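Long-range contacts in Mll2253 protein (Mesorhizobium loti, PDB 3Q63), which is of unknown function but belongs to the AHA1 family, whose namesake activates the Hsp90 ATPase, and has a Bet v 1-like fold: residues V13-S18 with K134-L139; E36-N41 with P129-K134; H19-L24 with T102-R107; T73-W78 with V92-L97. One frame throughout, in Å; residues are numbered along the deposited sequence.

Contact 1: residues V13-S18 with K134-L139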
loop_
_atom_site.group_PDB
_atom_site.type_symbol
_atom_site.label_atom_id
_atom_site.label_comp_id
_atom_site.label_asym_id
_atom_site.label_seq_id
_atom_site.Cartn_x
_atom_site.Cartn_y
_atom_site.Cartn_z
ATOM N N VAL B 13 0.750 14.827 12.361
ATOM C CA VAL B 13 -0.465 14.189 12.838
ATOM C C VAL B 13 -0.283 13.911 14.332
ATOM O O VAL B 13 0.760 13.408 14.756
ATOM C CB VAL B 13 -0.749 12.863 12.085
ATOM C CG1 VAL B 13 -2.006 12.210 12.633
ATOM C CG2 VAL B 13 -0.928 13.138 10.587
ATOM N N GLU B 14 -1.286 14.266 15.130
ATOM C CA GLU B 14 -1.216 14.065 16.579
ATOM C C GLU B 14 -2.439 13.298 17.061
ATOM O O GLU B 14 -3.520 13.405 16.485
ATOM C CB GLU B 14 -1.121 15.419 17.291
ATOM C CG GLU B 14 0.027 16.293 16.787
ATOM C CD GLU B 14 0.194 17.584 17.574
ATOM O OE1 GLU B 14 0.826 17.549 18.644
ATOM O OE2 GLU B 14 -0.306 18.636 17.122
ATOM N N ARG B 15 -2.262 12.528 18.127
ATOM C CA ARG B 15 -3.339 11.720 18.660
ATOM C C ARG B 15 -3.134 11.498 20.145
ATOM O O ARG B 15 -1.999 11.379 20.608
ATOM C CB ARG B 15 -3.376 10.353 17.956
ATOM C CG ARG B 15 -3.763 10.370 16.462
ATOM C CD ARG B 15 -5.268 10.203 16.269
ATOM N NE ARG B 15 -5.658 10.110 14.860
ATOM C CZ ARG B 15 -5.666 11.135 14.010
ATOM N NH1 ARG B 15 -5.307 12.345 14.414
ATOM N NH2 ARG B 15 -6.035 10.951 12.748
ATOM N N GLN B 16 -4.231 11.462 20.892
ATOM C CA GLN B 16 -4.163 11.197 22.326
ATOM C C GLN B 16 -4.527 9.721 22.429
ATOM O O GLN B 16 -5.622 9.322 22.032
ATOM C CB GLN B 16 -5.187 12.051 23.084
ATOM C CG GLN B 16 -5.304 11.721 24.566
ATOM C CD GLN B 16 -3.986 11.861 25.309
ATOM O OE1 GLN B 16 -3.336 12.913 25.275
ATOM N NE2 GLN B 16 -3.587 10.800 25.995
ATOM N N ILE B 17 -3.606 8.915 22.942
ATOM C CA ILE B 17 -3.828 7.477 23.065
ATOM C C ILE B 17 -4.012 7.064 24.519
ATOM O O ILE B 17 -3.174 7.366 25.373
ATOM C CB ILE B 17 -2.645 6.681 22.453
ATOM C CG1 ILE B 17 -2.479 7.060 20.975
ATOM C CG2 ILE B 17 -2.892 5.184 22.588
ATOM C CD1 ILE B 17 -1.348 6.330 20.263
ATOM N N SER B 18 -5.118 6.374 24.785
ATOM C CA SER B 18 -5.462 5.918 26.127
ATOM C C SER B 18 -4.707 4.664 26.565
ATOM O O SER B 18 -5.308 3.702 27.051
ATOM C CB SER B 18 -6.968 5.657 26.217
ATOM O OG SER B 18 -7.695 6.866 26.110
ATOM N N LYS B 134 -5.744 2.153 13.089
ATOM C CA LYS B 134 -5.462 0.729 13.240
ATOM C C LYS B 134 -4.517 0.494 14.415
ATOM O O LYS B 134 -4.520 -0.579 15.009
ATOM C CB LYS B 134 -4.864 0.161 11.946
ATOM C CG LYS B 134 -5.833 0.196 10.767
ATOM C CD LYS B 134 -5.217 -0.360 9.489
ATOM C CE LYS B 134 -4.919 -1.844 9.593
ATOM N NZ LYS B 134 -4.359 -2.380 8.313
ATOM N N LEU B 135 -3.715 1.504 14.748
ATOM C CA LEU B 135 -2.788 1.396 15.866
ATOM C C LEU B 135 -3.587 1.395 17.170
ATOM O O LEU B 135 -3.345 0.576 18.058
ATOM C CB LEU B 135 -1.796 2.563 15.867
ATOM C CG LEU B 135 -0.940 2.739 17.129
ATOM C CD1 LEU B 135 -0.106 1.493 17.360
ATOM C CD2 LEU B 135 -0.032 3.963 16.984
ATOM N N GLU B 136 -4.547 2.307 17.275
ATOM C CA GLU B 136 -5.381 2.390 18.467
ATOM C C GLU B 136 -6.259 1.159 18.615
ATOM O O GLU B 136 -6.539 0.711 19.731
ATOM C CB GLU B 136 -6.242 3.647 18.422
ATOM C CG GLU B 136 -5.449 4.905 18.686
ATOM C CD GLU B 136 -6.314 6.139 18.723
ATOM O OE1 GLU B 136 -6.750 6.594 17.645
ATOM O OE2 GLU B 136 -6.574 6.645 19.837
ATOM N N GLN B 137 -6.683 0.612 17.483
ATOM C CA GLN B 137 -7.513 -0.587 17.468
ATOM C C GLN B 137 -6.700 -1.758 18.022
ATOM O O GLN B 137 -7.196 -2.551 18.821
ATOM C CB GLN B 137 -7.965 -0.886 16.035
ATOM C CG GLN B 137 -8.584 -2.264 15.852
ATOM C CD GLN B 137 -8.988 -2.542 14.410
ATOM O OE1 GLN B 137 -8.185 -2.388 13.481
ATOM N NE2 GLN B 137 -10.234 -2.964 14.217
ATOM N N LEU B 138 -5.449 -1.853 17.585
ATOM C CA LEU B 138 -4.553 -2.911 18.037
ATOM C C LEU B 138 -4.333 -2.831 19.549
ATOM O O LEU B 138 -4.455 -3.835 20.251
ATOM C CB LEU B 138 -3.208 -2.806 17.318
ATOM C CG LEU B 138 -2.092 -3.723 17.816
ATOM C CD1 LEU B 138 -2.465 -5.165 17.539
ATOM C CD2 LEU B 138 -0.775 -3.364 17.134
ATOM N N LEU B 139 -4.009 -1.637 20.039
ATOM C CA LEU B 139 -3.769 -1.427 21.461
ATOM C C LEU B 139 -4.985 -1.800 22.315
ATOM O O LEU B 139 -4.834 -2.265 23.448
ATOM C CB LEU B 139 -3.359 0.032 21.718
ATOM C CG LEU B 139 -1.990 0.448 21.145
ATOM C CD1 LEU B 139 -1.703 1.925 21.437
ATOM C CD2 LEU B 139 -0.908 -0.424 21.775
HETATM O O HOH W 1 -6.226 5.214 22.121
#

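Contact 2: residues E36-N41 with P129-K134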
loop_
_atom_site.group_PDB
_atom_site.type_symbol
_atom_site.label_atom_id
_atom_site.label_comp_id
_atom_site.label_asym_id
_atom_site.label_seq_id
_atom_site.Cartn_x
_atom_site.Cartn_y
_atom_site.Cartn_z
ATOM N N GLU B 36 0.785 -5.177 12.130
ATOM C CA GLU B 36 -0.631 -5.192 12.479
ATOM C C GLU B 36 -1.359 -3.886 12.148
ATOM O O GLU B 36 -2.518 -3.910 11.745
ATOM C CB GLU B 36 -0.778 -5.508 13.970
ATOM C CG GLU B 36 -1.968 -6.372 14.309
ATOM C CD GLU B 36 -2.011 -7.651 13.490
ATOM O OE1 GLU B 36 -1.042 -8.441 13.550
ATOM O OE2 GLU B 36 -3.014 -7.858 12.771
ATOM N N TRP B 37 -0.691 -2.749 12.325
ATOM C CA TRP B 37 -1.320 -1.467 12.028
ATOM C C TRP B 37 -0.705 -0.792 10.815
ATOM O O TRP B 37 -1.322 0.073 10.194
ATOM C CB TRP B 37 -1.238 -0.517 13.227
ATOM C CG TRP B 37 0.153 -0.219 13.699
ATOM C CD1 TRP B 37 0.885 -0.943 14.600
ATOM C CD2 TRP B 37 0.988 0.867 13.285
ATOM N NE1 TRP B 37 2.122 -0.375 14.772
ATOM C CE2 TRP B 37 2.214 0.738 13.979
ATOM C CE3 TRP B 37 0.824 1.938 12.396
ATOM C CZ2 TRP B 37 3.268 1.635 13.811
ATOM C CZ3 TRP B 37 1.881 2.835 12.228
ATOM C CH2 TRP B 37 3.087 2.675 12.934
ATOM N N LEU B 38 0.517 -1.184 10.475
ATOM C CA LEU B 38 1.193 -0.609 9.325
ATOM C C LEU B 38 1.217 -1.665 8.223
ATOM O O LEU B 38 0.252 -1.798 7.471
ATOM C CB LEU B 38 2.608 -0.185 9.717
ATOM C CG LEU B 38 3.349 0.656 8.687
ATOM C CD1 LEU B 38 2.627 1.991 8.466
ATOM C CD2 LEU B 38 4.755 0.890 9.178
HETATM N N MSE B 39 2.314 -2.414 8.132
HETATM C CA MSE B 39 2.443 -3.492 7.153
HETATM C C MSE B 39 3.759 -4.238 7.341
HETATM O O MSE B 39 4.573 -3.880 8.195
HETATM C CB MSE B 39 2.348 -2.949 5.718
HETATM C CG MSE B 39 3.541 -2.122 5.266
HETATM SE SE MSE B 39 3.221 -1.161 3.595
HETATM C CE MSE B 39 2.477 0.484 4.303
ATOM N N LYS B 40 3.935 -5.287 6.541
ATOM C CA LYS B 40 5.120 -6.137 6.547
ATOM C C LYS B 40 6.384 -5.298 6.681
ATOM O O LYS B 40 6.539 -4.282 6.004
ATOM C CB LYS B 40 5.179 -6.929 5.242
ATOM C CG LYS B 40 5.717 -8.345 5.356
ATOM C CD LYS B 40 7.131 -8.402 5.884
ATOM C CE LYS B 40 7.658 -9.837 5.839
ATOM N NZ LYS B 40 7.653 -10.389 4.448
ATOM N N ASN B 41 7.298 -5.735 7.540
ATOM C CA ASN B 41 8.525 -4.990 7.760
ATOM C C ASN B 41 9.548 -5.821 8.510
ATOM O O ASN B 41 9.212 -6.837 9.118
ATOM C CB ASN B 41 8.234 -3.765 8.611
ATOM C CG ASN B 41 7.840 -4.139 10.026
ATOM O OD1 ASN B 41 6.711 -4.570 10.279
ATOM N ND2 ASN B 41 8.781 -4.002 10.957
ATOM N N PRO B 129 -3.635 9.140 9.475
ATOM C CA PRO B 129 -4.793 9.035 10.364
ATOM C C PRO B 129 -5.354 7.608 10.297
ATOM O O PRO B 129 -5.845 7.072 11.294
ATOM C CB PRO B 129 -5.750 10.077 9.792
ATOM C CG PRO B 129 -4.805 11.140 9.309
ATOM C CD PRO B 129 -3.764 10.312 8.590
ATOM N N GLN B 130 -5.270 6.999 9.116
ATOM C CA GLN B 130 -5.746 5.632 8.922
ATOM C C GLN B 130 -4.829 4.662 9.671
ATOM O O GLN B 130 -5.299 3.733 10.316
ATOM C CB GLN B 130 -5.772 5.284 7.427
ATOM C CG GLN B 130 -6.648 6.223 6.597
ATOM C CD GLN B 130 -6.488 6.013 5.101
ATOM O OE1 GLN B 130 -5.378 6.089 4.563
ATOM N NE2 GLN B 130 -7.602 5.760 4.414
ATOM N N PHE B 131 -3.521 4.880 9.589
ATOM C CA PHE B 131 -2.576 4.008 10.279
ATOM C C PHE B 131 -2.776 4.102 11.796
ATOM O O PHE B 131 -2.796 3.084 12.490
ATOM C CB PHE B 131 -1.128 4.375 9.932
ATOM C CG PHE B 131 -0.704 3.975 8.537
ATOM C CD1 PHE B 131 -1.012 2.717 8.024
ATOM C CD2 PHE B 131 0.061 4.840 7.760
ATOM C CE1 PHE B 131 -0.562 2.325 6.762
ATOM C CE2 PHE B 131 0.519 4.460 6.494
ATOM C CZ PHE B 131 0.206 3.197 5.996
ATOM N N PHE B 132 -2.935 5.319 12.313
ATOM C CA PHE B 132 -3.127 5.500 13.748
ATOM C C PHE B 132 -4.438 4.901 14.241
ATOM O O PHE B 132 -4.540 4.478 15.391
ATOM C CB PHE B 132 -3.048 6.982 14.112
ATOM C CG PHE B 132 -1.670 7.564 13.970
ATOM C CD1 PHE B 132 -0.544 6.742 14.006
ATOM C CD2 PHE B 132 -1.491 8.936 13.853
ATOM C CE1 PHE B 132 0.742 7.282 13.930
ATOM C CE2 PHE B 132 -0.211 9.486 13.777
ATOM C CZ PHE B 132 0.907 8.658 13.816
ATOM N N GLU B 133 -5.443 4.870 13.370
ATOM C CA GLU B 133 -6.724 4.278 13.730
ATOM C C GLU B 133 -6.498 2.791 13.978
ATOM O O GLU B 133 -6.989 2.230 14.961
ATOM C CB GLU B 133 -7.741 4.467 12.602
ATOM C CG GLU B 133 -8.428 5.811 12.618
ATOM C CD GLU B 133 -9.576 5.860 13.610
ATOM O OE1 GLU B 133 -9.348 5.614 14.819
ATOM O OE2 GLU B 133 -10.716 6.146 13.178
ATOM N N LYS B 134 -5.744 2.153 13.089
ATOM C CA LYS B 134 -5.462 0.729 13.240
ATOM C C LYS B 134 -4.517 0.494 14.415
ATOM O O LYS B 134 -4.520 -0.579 15.009
ATOM C CB LYS B 134 -4.864 0.161 11.946
ATOM C CG LYS B 134 -5.833 0.196 10.767
ATOM C CD LYS B 134 -5.217 -0.360 9.489
ATOM C CE LYS B 134 -4.919 -1.844 9.593
ATOM N NZ LYS B 134 -4.359 -2.380 8.313
HETATM O O HOH W 2 -2.543 -0.428 7.645
#

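Contact 3: residues H19-L24 with T102-R107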
loop_
_atom_site.group_PDB
_atom_site.type_symbol
_atom_site.label_atom_id
_atom_site.label_comp_id
_atom_site.label_asym_id
_atom_site.label_seq_id
_atom_site.Cartn_x
_atom_site.Cartn_y
_atom_site.Cartn_z
ATOM N N HIS B 19 -3.392 4.681 26.382
ATOM C CA HIS B 19 -2.541 3.569 26.763
ATOM C C HIS B 19 -1.218 4.154 27.230
ATOM O O HIS B 19 -0.841 5.253 26.825
ATOM C CB HIS B 19 -2.320 2.629 25.570
ATOM C CG HIS B 19 -3.570 1.952 25.109
ATOM N ND1 HIS B 19 -4.054 0.804 25.702
ATOM C CD2 HIS B 19 -4.481 2.301 24.169
ATOM C CE1 HIS B 19 -5.210 0.481 25.151
ATOM N NE2 HIS B 19 -5.493 1.374 24.219
ATOM N N PRO B 20 -0.514 3.439 28.116
ATOM C CA PRO B 20 0.776 3.898 28.638
ATOM C C PRO B 20 1.825 3.934 27.540
ATOM O O PRO B 20 1.747 3.173 26.575
ATOM C CB PRO B 20 1.092 2.882 29.736
ATOM C CG PRO B 20 0.354 1.655 29.299
ATOM C CD PRO B 20 -0.954 2.214 28.801
ATOM N N PRO B 21 2.820 4.823 27.674
ATOM C CA PRO B 21 3.894 4.962 26.684
ATOM C C PRO B 21 4.617 3.654 26.337
ATOM O O PRO B 21 4.898 3.391 25.165
ATOM C CB PRO B 21 4.819 6.011 27.315
ATOM C CG PRO B 21 4.569 5.847 28.790
ATOM C CD PRO B 21 3.076 5.672 28.851
ATOM N N GLU B 22 4.893 2.825 27.340
ATOM C CA GLU B 22 5.583 1.555 27.097
ATOM C C GLU B 22 4.867 0.644 26.104
ATOM O O GLU B 22 5.503 -0.001 25.269
ATOM C CB GLU B 22 5.792 0.797 28.410
ATOM C CG GLU B 22 6.700 1.518 29.371
ATOM C CD GLU B 22 6.020 2.712 30.006
ATOM O OE1 GLU B 22 6.732 3.677 30.377
ATOM O OE2 GLU B 22 4.774 2.675 30.147
ATOM N N LYS B 23 3.545 0.591 26.213
ATOM C CA LYS B 23 2.721 -0.226 25.334
ATOM C C LYS B 23 2.761 0.352 23.919
ATOM O O LYS B 23 2.951 -0.372 22.943
ATOM C CB LYS B 23 1.284 -0.240 25.862
ATOM C CG LYS B 23 0.269 -0.935 24.984
ATOM C CD LYS B 23 0.096 -2.384 25.385
ATOM C CE LYS B 23 -1.380 -2.734 25.517
ATOM N NZ LYS B 23 -2.008 -1.951 26.624
ATOM N N LEU B 24 2.585 1.663 23.818
ATOM C CA LEU B 24 2.622 2.336 22.525
ATOM C C LEU B 24 3.997 2.088 21.903
ATOM O O LEU B 24 4.102 1.722 20.736
ATOM C CB LEU B 24 2.411 3.846 22.707
ATOM C CG LEU B 24 1.665 4.635 21.627
ATOM C CD1 LEU B 24 1.962 6.110 21.810
ATOM C CD2 LEU B 24 2.090 4.187 20.226
ATOM N N THR B 102 -3.908 10.211 31.329
ATOM C CA THR B 102 -4.751 9.115 30.858
ATOM C C THR B 102 -4.068 8.206 29.832
ATOM O O THR B 102 -4.669 7.240 29.358
ATOM C CB THR B 102 -6.087 9.632 30.237
ATOM O OG1 THR B 102 -5.811 10.388 29.052
ATOM C CG2 THR B 102 -6.829 10.516 31.226
ATOM N N GLY B 103 -2.824 8.509 29.478
ATOM C CA GLY B 103 -2.133 7.666 28.520
ATOM C C GLY B 103 -0.881 8.252 27.906
ATOM O O GLY B 103 0.091 8.549 28.601
ATOM N N THR B 104 -0.906 8.432 26.590
ATOM C CA THR B 104 0.250 8.958 25.891
ATOM C C THR B 104 -0.145 9.796 24.695
ATOM O O THR B 104 -0.985 9.392 23.892
ATOM C CB THR B 104 1.137 7.829 25.368
ATOM O OG1 THR B 104 1.263 6.812 26.371
ATOM C CG2 THR B 104 2.513 8.367 25.023
ATOM N N HIS B 105 0.464 10.967 24.577
ATOM C CA HIS B 105 0.186 11.826 23.444
ATOM C C HIS B 105 1.240 11.508 22.376
ATOM O O HIS B 105 2.440 11.578 22.635
ATOM C CB HIS B 105 0.253 13.296 23.864
ATOM C CG HIS B 105 0.149 14.255 22.721
ATOM N ND1 HIS B 105 1.206 14.526 21.879
ATOM C CD2 HIS B 105 -0.891 14.994 22.267
ATOM C CE1 HIS B 105 0.823 15.391 20.959
ATOM N NE2 HIS B 105 -0.446 15.692 21.170
ATOM N N LEU B 106 0.777 11.145 21.183
ATOM C CA LEU B 106 1.664 10.788 20.081
ATOM C C LEU B 106 1.656 11.819 18.951
ATOM O O LEU B 106 0.593 12.238 18.495
ATOM C CB LEU B 106 1.258 9.422 19.503
ATOM C CG LEU B 106 2.017 8.951 18.255
ATOM C CD1 LEU B 106 3.471 8.723 18.617
ATOM C CD2 LEU B 106 1.405 7.674 17.687
ATOM N N ARG B 107 2.844 12.227 18.513
ATOM C CA ARG B 107 2.977 13.164 17.403
ATOM C C ARG B 107 3.814 12.476 16.338
ATOM O O ARG B 107 4.823 11.840 16.648
ATOM C CB ARG B 107 3.695 14.447 17.830
ATOM C CG ARG B 107 3.792 15.492 16.715
ATOM C CD ARG B 107 4.539 16.744 17.164
ATOM N NE ARG B 107 5.965 16.491 17.334
ATOM C CZ ARG B 107 6.826 17.367 17.842
ATOM N NH1 ARG B 107 6.403 18.562 18.235
ATOM N NH2 ARG B 107 8.110 17.047 17.960
#

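Contact 4: residues T73-W78 with V92-L97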
loop_
_atom_site.group_PDB
_atom_site.type_symbol
_atom_site.label_atom_id
_atom_site.label_comp_id
_atom_site.label_asym_id
_atom_site.label_seq_id
_atom_site.Cartn_x
_atom_site.Cartn_y
_atom_site.Cartn_z
ATOM N N THR B 73 11.230 8.835 21.743
ATOM C CA THR B 73 11.383 9.240 20.350
ATOM C C THR B 73 11.857 8.119 19.432
ATOM O O THR B 73 12.657 7.268 19.823
ATOM C CB THR B 73 12.391 10.406 20.224
ATOM O OG1 THR B 73 12.038 11.445 21.144
ATOM C CG2 THR B 73 12.382 10.971 18.814
ATOM N N LEU B 74 11.367 8.141 18.199
ATOM C CA LEU B 74 11.743 7.162 17.200
ATOM C C LEU B 74 11.688 7.814 15.823
ATOM O O LEU B 74 10.667 8.381 15.439
ATOM C CB LEU B 74 10.797 5.959 17.242
ATOM C CG LEU B 74 10.986 4.892 16.154
ATOM C CD1 LEU B 74 12.394 4.321 16.214
ATOM C CD2 LEU B 74 9.953 3.793 16.340
ATOM N N SER B 75 12.785 7.741 15.083
ATOM C CA SER B 75 12.812 8.324 13.747
ATOM C C SER B 75 13.518 7.417 12.761
ATOM O O SER B 75 14.465 6.715 13.113
ATOM C CB SER B 75 13.508 9.688 13.769
ATOM O OG SER B 75 13.624 10.220 12.459
ATOM N N TYR B 76 13.028 7.422 11.526
ATOM C CA TYR B 76 13.615 6.638 10.449
ATOM C C TYR B 76 13.229 7.199 9.091
ATOM O O TYR B 76 12.194 7.872 8.961
ATOM C CB TYR B 76 13.219 5.151 10.530
ATOM C CG TYR B 76 11.750 4.812 10.751
ATOM C CD1 TYR B 76 11.290 4.442 12.015
ATOM C CD2 TYR B 76 10.845 4.772 9.687
ATOM C CE1 TYR B 76 9.970 4.030 12.220
ATOM C CE2 TYR B 76 9.521 4.362 9.878
ATOM C CZ TYR B 76 9.091 3.991 11.147
ATOM O OH TYR B 76 7.788 3.576 11.344
ATOM N N THR B 77 14.071 6.940 8.089
ATOM C CA THR B 77 13.809 7.405 6.730
ATOM C C THR B 77 12.640 6.612 6.173
ATOM O O THR B 77 12.364 5.488 6.600
ATOM C CB THR B 77 15.022 7.194 5.782
ATOM O OG1 THR B 77 15.470 5.837 5.883
ATOM C CG2 THR B 77 16.169 8.145 6.125
ATOM N N TRP B 78 11.974 7.221 5.203
ATOM C CA TRP B 78 10.797 6.662 4.557
ATOM C C TRP B 78 10.963 7.113 3.112
ATOM O O TRP B 78 10.457 8.166 2.717
ATOM C CB TRP B 78 9.579 7.295 5.224
ATOM C CG TRP B 78 8.252 6.860 4.764
ATOM C CD1 TRP B 78 7.635 7.187 3.587
ATOM C CD2 TRP B 78 7.303 6.107 5.520
ATOM N NE1 TRP B 78 6.355 6.689 3.575
ATOM C CE2 TRP B 78 6.127 6.023 4.750
ATOM C CE3 TRP B 78 7.334 5.497 6.780
ATOM C CZ2 TRP B 78 4.986 5.353 5.200
ATOM C CZ3 TRP B 78 6.200 4.831 7.231
ATOM C CH2 TRP B 78 5.040 4.764 6.440
ATOM N N VAL B 92 11.644 11.826 6.244
ATOM C CA VAL B 92 11.961 11.342 7.575
ATOM C C VAL B 92 10.690 11.336 8.415
ATOM O O VAL B 92 9.977 12.338 8.487
ATOM C CB VAL B 92 12.999 12.241 8.289
ATOM C CG1 VAL B 92 13.216 11.747 9.710
ATOM C CG2 VAL B 92 14.305 12.228 7.522
ATOM N N VAL B 93 10.412 10.198 9.036
ATOM C CA VAL B 93 9.250 10.044 9.890
ATOM C C VAL B 93 9.753 10.000 11.330
ATOM O O VAL B 93 10.606 9.179 11.656
ATOM C CB VAL B 93 8.493 8.718 9.592
ATOM C CG1 VAL B 93 7.427 8.477 10.657
ATOM C CG2 VAL B 93 7.835 8.777 8.209
ATOM N N THR B 94 9.241 10.886 12.183
ATOM C CA THR B 94 9.655 10.918 13.589
ATOM C C THR B 94 8.434 10.859 14.508
ATOM O O THR B 94 7.501 11.649 14.367
ATOM C CB THR B 94 10.478 12.205 13.920
ATOM O OG1 THR B 94 11.677 12.228 13.133
ATOM C CG2 THR B 94 10.860 12.230 15.402
ATOM N N PHE B 95 8.440 9.907 15.439
ATOM C CA PHE B 95 7.344 9.747 16.399
ATOM C C PHE B 95 7.798 10.326 17.731
ATOM O O PHE B 95 8.939 10.119 18.139
ATOM C CB PHE B 95 7.009 8.265 16.609
ATOM C CG PHE B 95 6.534 7.564 15.370
ATOM C CD1 PHE B 95 5.196 7.638 14.978
ATOM C CD2 PHE B 95 7.427 6.843 14.584
ATOM C CE1 PHE B 95 4.757 6.999 13.818
ATOM C CE2 PHE B 95 6.999 6.200 13.419
ATOM C CZ PHE B 95 5.661 6.280 13.036
ATOM N N THR B 96 6.914 11.054 18.401
ATOM C CA THR B 96 7.245 11.635 19.695
ATOM C C THR B 96 6.158 11.245 20.691
ATOM O O THR B 96 4.974 11.528 20.487
ATOM C CB THR B 96 7.371 13.178 19.606
ATOM O OG1 THR B 96 8.366 13.512 18.629
ATOM C CG2 THR B 96 7.796 13.769 20.955
ATOM N N LEU B 97 6.575 10.555 21.750
ATOM C CA LEU B 97 5.666 10.089 22.784
ATOM C C LEU B 97 5.794 10.980 24.016
ATOM O O LEU B 97 6.893 11.192 24.533
ATOM C CB LEU B 97 5.979 8.632 23.159
ATOM C CG LEU B 97 5.703 7.559 22.100
ATOM C CD1 LEU B 97 6.650 7.735 20.915
ATOM C CD2 LEU B 97 5.870 6.183 22.704
#

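Contact 1: residues V13-S18 with K134-L139
Leu135 meets Ile17 methyl to methyl, its CD2 lying 4.3 Å from Ile17 CD1, a distance that marks marginal apolar contact. One residue on, Glu136 supplies the polar part. Its chain runs straight beyond CG (chi2 -177°) and so carries the carboxylate from the helix to the strand end. Glu136 OE2 accepts a hydrogen bond from a water at 2.7 Å, and that water accepts one from Ser18 N at 3.1 Å, linking helix and strand where the strand gives way to loop. Glu136 OE1 faces the aliphatic part of Arg15. The opposite charges are near but not joined: Arg15 NE is 4.6 Å from Glu136 OE1, and the guanidinium and carboxylate planes are turned 48° apart. Arg15 bends at chi2, and its NH1 donates to Glu14 O on its own strand, at 2.9 Å. One turn after Leu135, Leu139 closes the contact by bringing CD1 to 3.7 Å from Ile17 CG2, the two side chains crossing at about a right angle. Strand 13-17 and helix 134-139 run 11° apart with their axes 10.4 Å from each other, the long C-terminal helix of the Bet v 1-like fold lying along an outermost strand of the sheet. Leu24 of helix 21-29 touches both Ile17 and Leu135. The chemistry implies leucine-isoleucine packing bordered by a hydrated carboxylate, whose attraction to Arg15 is probably a modest, longer-range one.

Contact 2: residues E36-N41 with P129-K134
Leu38 sets CD1 almost exactly above the centre of the Phe131 ring, 3.5 Å from the centroid and 6° off the normal, which defines a CH-pi contact over the face. The neighbouring backbone meets the same ring: Trp37 O is 3.4 Å from Phe131 CD1. Met39, a selenomethionine in this crystal, brings CE to 3.9 Å from Phe131 CZ. With an alanine in place of Phe131, a gap is likely to open under the Leu38 methyl, and the end of Met39 to lose its aromatic neighbour. The Trp37 indole crosses Phe131 at about a right angle, with Phe131 CB at its edge 4.0 Å from Trp37 CE3, while Trp37 CB lies against the backbone of Lys134. Lys134 bends at chi3 (66°), which brings NZ to 2.7 Å from a water that accepts its hydrogen bond; that water donates to Trp37 O and to Leu38 O, and so ties both carbonyls to the long helix through solvent. In the next shell, Trp37 NE1 is hydrogen-bonded to Ala27 O, and Trp128 meets Phe131 edge-to-face. The contact thus fastens the end of helix 31-37 to helix 118-141, with Ile53 of strand 50-54 touching Leu38 and Met39, and Trp57 of the second subunit packing on Met39.

Contact 3: residues H19-L24 with T102-R107
Thr104 is wedged against the turn into helix 21-29, its OG1 donating to His19 O at 2.7 Å. The hydroxyl lies in the carbonyl plane, with a C=O...O angle of 145°. Packing is tight here: Thr104 OG1 is also 2.8 Å from Pro21 N, which has no hydrogen to share, and 3.3 Å from Pro21 CD. Chi1 of -43° puts the hydroxyl beside Thr104's own backbone N and sets CG2, anti to that N, against Leu24 CD1 and Pro21 CB. Gly103 is equally confined, since a CB there would clash with His19 N, and its backbone angles by themselves call for glycine. The apolar flank is looser. Leu24 CD1 rests 4.0 Å from Thr104 CG2 and 4.1 Å from Leu106 CB, ordinary van der Waals spacing; Ile17 and Leu97 also touch Leu24. Thr102, at the exposed end, comes no nearer than 4.1 Å, from its O to His19 N. Pro20, also exposed, is the N-cap of the helix. The His19 side chain leaves the backbone away from the strand, and its NE2 is hydrogen-bonded to Asp140 of helix 118-141. Chemically, His19 O is gripped across the contact by the threonine hydroxyl, while Thr104 N is used by Ile17 O, so a side chain and not the sheet backbone ties the turn to the strand.

Contact 4: residues T73-W78 with V92-L97
Tyr76 and Phe95 project from the same face of the sheet and meet ring to ring across neighbouring strands. Tyr76 CB sets the course: chi1 of 47° holds CG between the backbone N and the carbonyl carbon, and the end of the ring comes nearer the partner strand. On one side Tyr76 CE2 passes Val93 CB at 4.5 Å and lies at the edge of the Trp78 ring. On the other, Tyr76 CE1 reaches 3.9 Å from Phe95 CE2; Tyr76 CZ is 3.8 Å from the same atom, and at the tip Tyr76 OH comes to 3.4 Å from it, near that ring's plane. The planes differ by 51°, so the pair is oblique. Phe51 also meets the Tyr76 ring, edge-to-face. Beneath them the strands run antiparallel at 173°, joined by paired backbone bonds between Leu74 and Phe95 and between Tyr76 and Val93, as expected of adjacent strands in the curved sheet of the Bet v 1-like fold. A serine at Tyr76 would probably leave the Phe95 edge bare of its phenol and deprive Phe51 of its partner. The face bearing Ser75 and Thr94 is mixed: Ser75 OG and Thr94 OG1 are hydrogen-bonded at 2.9 Å, while Val92 CG1 lies 3.2 Å from Ser75 OG. Trp78 CE3 packs 3.6 Å from Val93 CG2, while Trp78 NE1 donates to Trp57 O of the second subunit.

In the fold
From the N terminus, strand 9-17 enters contact 1, which closes the widest loop by meeting the C-terminal helix 118-141 after 115 intervening residues. The chain next starts helix 21-29 at contact 3, joined later to strand 103-113, the sheet neighbour of strand 9-17. Residues 36-41, from the end of helix 31-37 into strand 40-41, open contact 2, which closes on helix 118-141 beside contact 1 and shares Lys134 with it. Contacts 2 and 3 alternate along the chain and so cross; both nest inside contact 1. Contact 4, between strands 73-77 and 92-100, is the shortest loop and nests inside all three. Together they bind sheet, short helices and long helix; Phe132 touches Leu106 and Phe95 between them.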